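Local coordinates for protein xyloglucan-specific endo-beta-1,4-glucanase BoGH9A (Bacteroides ovatus, PDB 6DHT) that cleaves the beta-1,4-glucan backbone of xyloglucan internally, releasing xyloglucan oligosaccharides, as a family 9 glycoside hydrolase of a gut Bacteroides, at residues 492-502 against 539-549. Residues are numbered along the deposited sequence; the frame is centred on the assembly and turned at random.
With MG (magnesium ion), chain X; EDO (1,2-ethanediol), chain F; IMD (imidazole), chain B.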
# COMPACT_ATOMS: atom_id res chain seq x y z
N SER A 492 -2.79 19.23 0.88
CA SER A 492 -2.53 17.92 0.28
C SER A 492 -2.15 18.09 -1.20
O SER A 492 -2.32 19.17 -1.77
CB SER A 492 -3.76 17.03 0.42
OG SER A 492 -4.91 17.67 -0.13
N PRO A 493 -1.60 17.06 -1.85
CA PRO A 493 -1.15 17.23 -3.24
C PRO A 493 -2.31 17.52 -4.19
O PRO A 493 -3.30 16.79 -4.24
CB PRO A 493 -0.48 15.91 -3.57
CG PRO A 493 -0.20 15.26 -2.22
CD PRO A 493 -1.33 15.69 -1.36
N LYS A 494 -2.18 18.59 -4.97
CA LYS A 494 -3.19 18.96 -5.96
C LYS A 494 -2.74 18.63 -7.39
O LYS A 494 -3.54 18.73 -8.34
CB LYS A 494 -3.45 20.46 -5.83
CG LYS A 494 -4.06 20.89 -4.51
CD LYS A 494 -5.49 20.37 -4.36
CE LYS A 494 -6.03 20.60 -2.96
NZ LYS A 494 -6.32 22.03 -2.66
N HIS A 495 -1.49 18.19 -7.55
CA HIS A 495 -0.89 17.98 -8.88
C HIS A 495 -0.13 16.67 -9.01
O HIS A 495 1.00 16.63 -9.45
CB HIS A 495 0.06 19.17 -9.18
CG HIS A 495 -0.66 20.48 -9.18
ND1 HIS A 495 -1.50 20.85 -10.21
CD2 HIS A 495 -0.73 21.45 -8.26
CE1 HIS A 495 -2.03 22.03 -9.92
NE2 HIS A 495 -1.56 22.43 -8.75
N PRO A 496 -0.76 15.56 -8.59
CA PRO A 496 -0.02 14.30 -8.65
C PRO A 496 0.41 13.89 -10.05
O PRO A 496 -0.24 14.21 -11.04
CB PRO A 496 -1.03 13.27 -8.08
CG PRO A 496 -2.36 13.90 -8.37
CD PRO A 496 -2.15 15.37 -8.17
N HIS A 497 1.50 13.14 -10.11
CA HIS A 497 1.97 12.53 -11.32
C HIS A 497 1.10 11.31 -11.54
O HIS A 497 1.43 10.20 -11.11
CB HIS A 497 3.45 12.16 -11.16
CG HIS A 497 4.04 11.44 -12.34
ND1 HIS A 497 3.96 10.08 -12.50
CD2 HIS A 497 4.73 11.90 -13.42
CE1 HIS A 497 4.54 9.73 -13.64
NE2 HIS A 497 5.03 10.82 -14.20
N HIS A 498 -0.02 11.54 -12.21
CA HIS A 498 -1.08 10.54 -12.34
C HIS A 498 -1.80 10.85 -13.63
O HIS A 498 -2.50 11.86 -13.72
CB HIS A 498 -2.05 10.71 -11.15
CG HIS A 498 -3.10 9.65 -11.05
ND1 HIS A 498 -4.33 9.89 -10.45
CD2 HIS A 498 -3.09 8.34 -11.37
CE1 HIS A 498 -5.03 8.76 -10.44
NE2 HIS A 498 -4.30 7.81 -11.00
N ARG A 499 -1.63 10.00 -14.63
CA ARG A 499 -2.23 10.32 -15.92
C ARG A 499 -3.75 10.46 -15.84
O ARG A 499 -4.32 11.30 -16.53
CB ARG A 499 -1.84 9.31 -16.99
CG ARG A 499 -0.40 9.47 -17.52
CD ARG A 499 -0.01 8.31 -18.40
NE ARG A 499 1.34 8.45 -18.98
CZ ARG A 499 2.46 8.28 -18.31
NH1 ARG A 499 2.42 7.97 -17.01
NH2 ARG A 499 3.63 8.40 -18.92
N LEU A 500 -4.42 9.69 -14.98
CA LEU A 500 -5.87 9.89 -14.87
C LEU A 500 -6.25 11.27 -14.36
O LEU A 500 -7.10 11.94 -14.95
CB LEU A 500 -6.49 8.84 -13.95
CG LEU A 500 -6.63 7.42 -14.48
CD1 LEU A 500 -7.22 6.50 -13.38
CD2 LEU A 500 -7.49 7.31 -15.71
N SER A 501 -5.67 11.72 -13.26
CA SER A 501 -5.99 13.04 -12.71
C SER A 501 -5.54 14.17 -13.64
O SER A 501 -6.14 15.25 -13.67
CB SER A 501 -5.38 13.25 -11.33
OG SER A 501 -5.95 12.37 -10.37
N ALA A 502 -4.45 13.93 -14.37
CA ALA A 502 -3.84 15.00 -15.16
C ALA A 502 -4.57 15.20 -16.47
O ALA A 502 -4.52 16.30 -17.04
CB ALA A 502 -2.35 14.71 -15.40
N ASP A 539 4.96 19.29 -5.58
CA ASP A 539 3.61 18.96 -6.00
C ASP A 539 3.38 19.47 -7.43
O ASP A 539 2.68 20.48 -7.65
CB ASP A 539 2.62 19.53 -5.01
CG ASP A 539 1.18 19.17 -5.34
OD1 ASP A 539 0.96 18.15 -6.03
OD2 ASP A 539 0.30 19.96 -4.89
N THR A 540 3.99 18.78 -8.38
CA THR A 540 3.79 19.06 -9.79
C THR A 540 3.61 17.76 -10.54
O THR A 540 4.17 16.72 -10.14
CB THR A 540 4.97 19.90 -10.37
OG1 THR A 540 6.19 19.15 -10.25
CG2 THR A 540 5.12 21.23 -9.67
N GLU A 541 2.83 17.79 -11.62
CA GLU A 541 2.48 16.58 -12.34
C GLU A 541 3.66 15.89 -13.01
O GLU A 541 3.59 14.70 -13.35
CB GLU A 541 1.40 16.85 -13.40
CG GLU A 541 0.01 17.23 -12.89
CD GLU A 541 -0.18 18.69 -12.54
OE1 GLU A 541 0.80 19.46 -12.47
OE2 GLU A 541 -1.35 19.09 -12.28
N ASP A 542 4.74 16.63 -13.27
CA ASP A 542 5.91 16.04 -13.89
C ASP A 542 6.84 15.34 -12.91
O ASP A 542 7.82 14.73 -13.31
CB ASP A 542 6.72 17.08 -14.69
CG ASP A 542 7.20 18.25 -13.85
OD1 ASP A 542 6.66 18.48 -12.74
OD2 ASP A 542 8.11 19.02 -14.30
N SER A 543 6.53 15.41 -11.61
CA SER A 543 7.42 14.81 -10.62
C SER A 543 7.18 13.32 -10.40
O SER A 543 6.54 12.93 -9.42
CB SER A 543 7.34 15.52 -9.28
OG SER A 543 8.34 15.01 -8.41
N TYR A 544 7.64 12.47 -11.33
CA TYR A 544 7.72 11.03 -11.11
C TYR A 544 8.54 10.77 -9.86
O TYR A 544 8.25 9.82 -9.11
CB TYR A 544 8.40 10.37 -12.31
CG TYR A 544 8.31 8.87 -12.46
CD1 TYR A 544 7.12 8.17 -12.24
CD2 TYR A 544 9.39 8.16 -12.95
CE1 TYR A 544 7.05 6.79 -12.45
CE2 TYR A 544 9.31 6.79 -13.16
CZ TYR A 544 8.14 6.11 -12.91
OH TYR A 544 8.07 4.75 -13.13
N ALA A 545 9.54 11.60 -9.58
CA ALA A 545 10.48 11.34 -8.50
C ALA A 545 9.84 11.44 -7.12
O ALA A 545 10.22 10.71 -6.19
CB ALA A 545 11.68 12.32 -8.59
N SER A 546 8.90 12.36 -6.97
CA SER A 546 8.35 12.67 -5.64
C SER A 546 6.83 12.66 -5.52
O SER A 546 6.31 12.65 -4.38
CB SER A 546 8.88 14.02 -5.11
OG SER A 546 8.19 15.15 -5.67
N ASN A 547 6.13 12.69 -6.65
CA ASN A 547 4.67 12.90 -6.62
C ASN A 547 3.89 11.85 -7.42
O ASN A 547 2.76 12.09 -7.82
CB ASN A 547 4.34 14.33 -7.14
CG ASN A 547 3.18 14.95 -6.43
OD1 ASN A 547 2.92 14.67 -5.24
ND2 ASN A 547 2.51 15.90 -7.09
N GLU A 548 4.51 10.69 -7.66
CA GLU A 548 3.88 9.56 -8.32
C GLU A 548 2.87 8.87 -7.37
O GLU A 548 2.94 9.04 -6.16
CB GLU A 548 4.98 8.57 -8.75
CG GLU A 548 4.60 7.15 -9.15
CD GLU A 548 3.90 7.00 -10.47
OE1 GLU A 548 3.21 7.94 -10.94
OE2 GLU A 548 3.94 5.85 -10.98
N VAL A 549 1.89 8.20 -7.96
CA VAL A 549 0.94 7.39 -7.18
C VAL A 549 1.02 5.97 -7.72
O VAL A 549 1.43 5.73 -8.84
CB VAL A 549 -0.50 7.95 -7.29
CG1 VAL A 549 -0.56 9.38 -6.75
CG2 VAL A 549 -1.03 7.87 -8.74
MG MG X . -7.59 16.63 -13.11
C1 EDO F . 6.72 7.59 -16.58
O1 EDO F . 6.11 8.42 -17.59
C2 EDO F . 5.78 6.48 -16.10
O2 EDO F . 4.65 7.07 -15.45
N1 IMD B . 4.92 3.74 -9.65
C2 IMD B . 4.87 2.47 -10.11
N3 IMD B . 5.28 1.66 -9.10
C4 IMD B . 5.61 2.42 -8.04
C5 IMD B . 5.38 3.74 -8.38
O HOH W 1 -8.33 15.28 -11.61
O HOH W 2 -7.14 17.79 -14.75
O HOH W 3 -6.30 17.40 -11.80
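CG stands anti to the backbone N in both H497 and E548 (chi1 177° and 165°), and the bend at chi2 of E548 turns its carboxylate to the H497 ring. H497 ND1 donates to E548 OE1 at 2.8 Å, in the plane of the imidazole but from above the carboxylate plane. Y544 CB lies over one face of the H497 ring, 4.1 Å from its centroid. H497 N donates a hydrogen bond to N547 O at 2.8 Å, which helps position the histidine backbone.

Earlier in both segments, K494 N and H495 N donate hydrogen bonds to D539 OD2 (2.8 Å) and D539 OD1 (2.9 Å), both on the syn side. D539 OD1 also takes N547 ND2 on its anti lone pair, while N547 OD1 is held by Y537. With an alanine in place of D539, the K494 and H495 N-H groups would probably lose their carboxylate acceptors, and N547 ND2 would keep only its weak bond to H495 O within this contact. H495 ND1 gives a further bond to E541 OE2 at 2.7 Å.

H497, D539 and E548 are predicted active-site residues, E548 as proton donor. An imidazole bonded to E548 OE2 and a 1,2-ethanediol near H497, held by R499, probably come from the crystallisation medium and may mark the pocket. The H497 ND1 bond probably holds the E548 carboxylate in place, its side chain about 5 Å from that of D171, the predicted nucleophile.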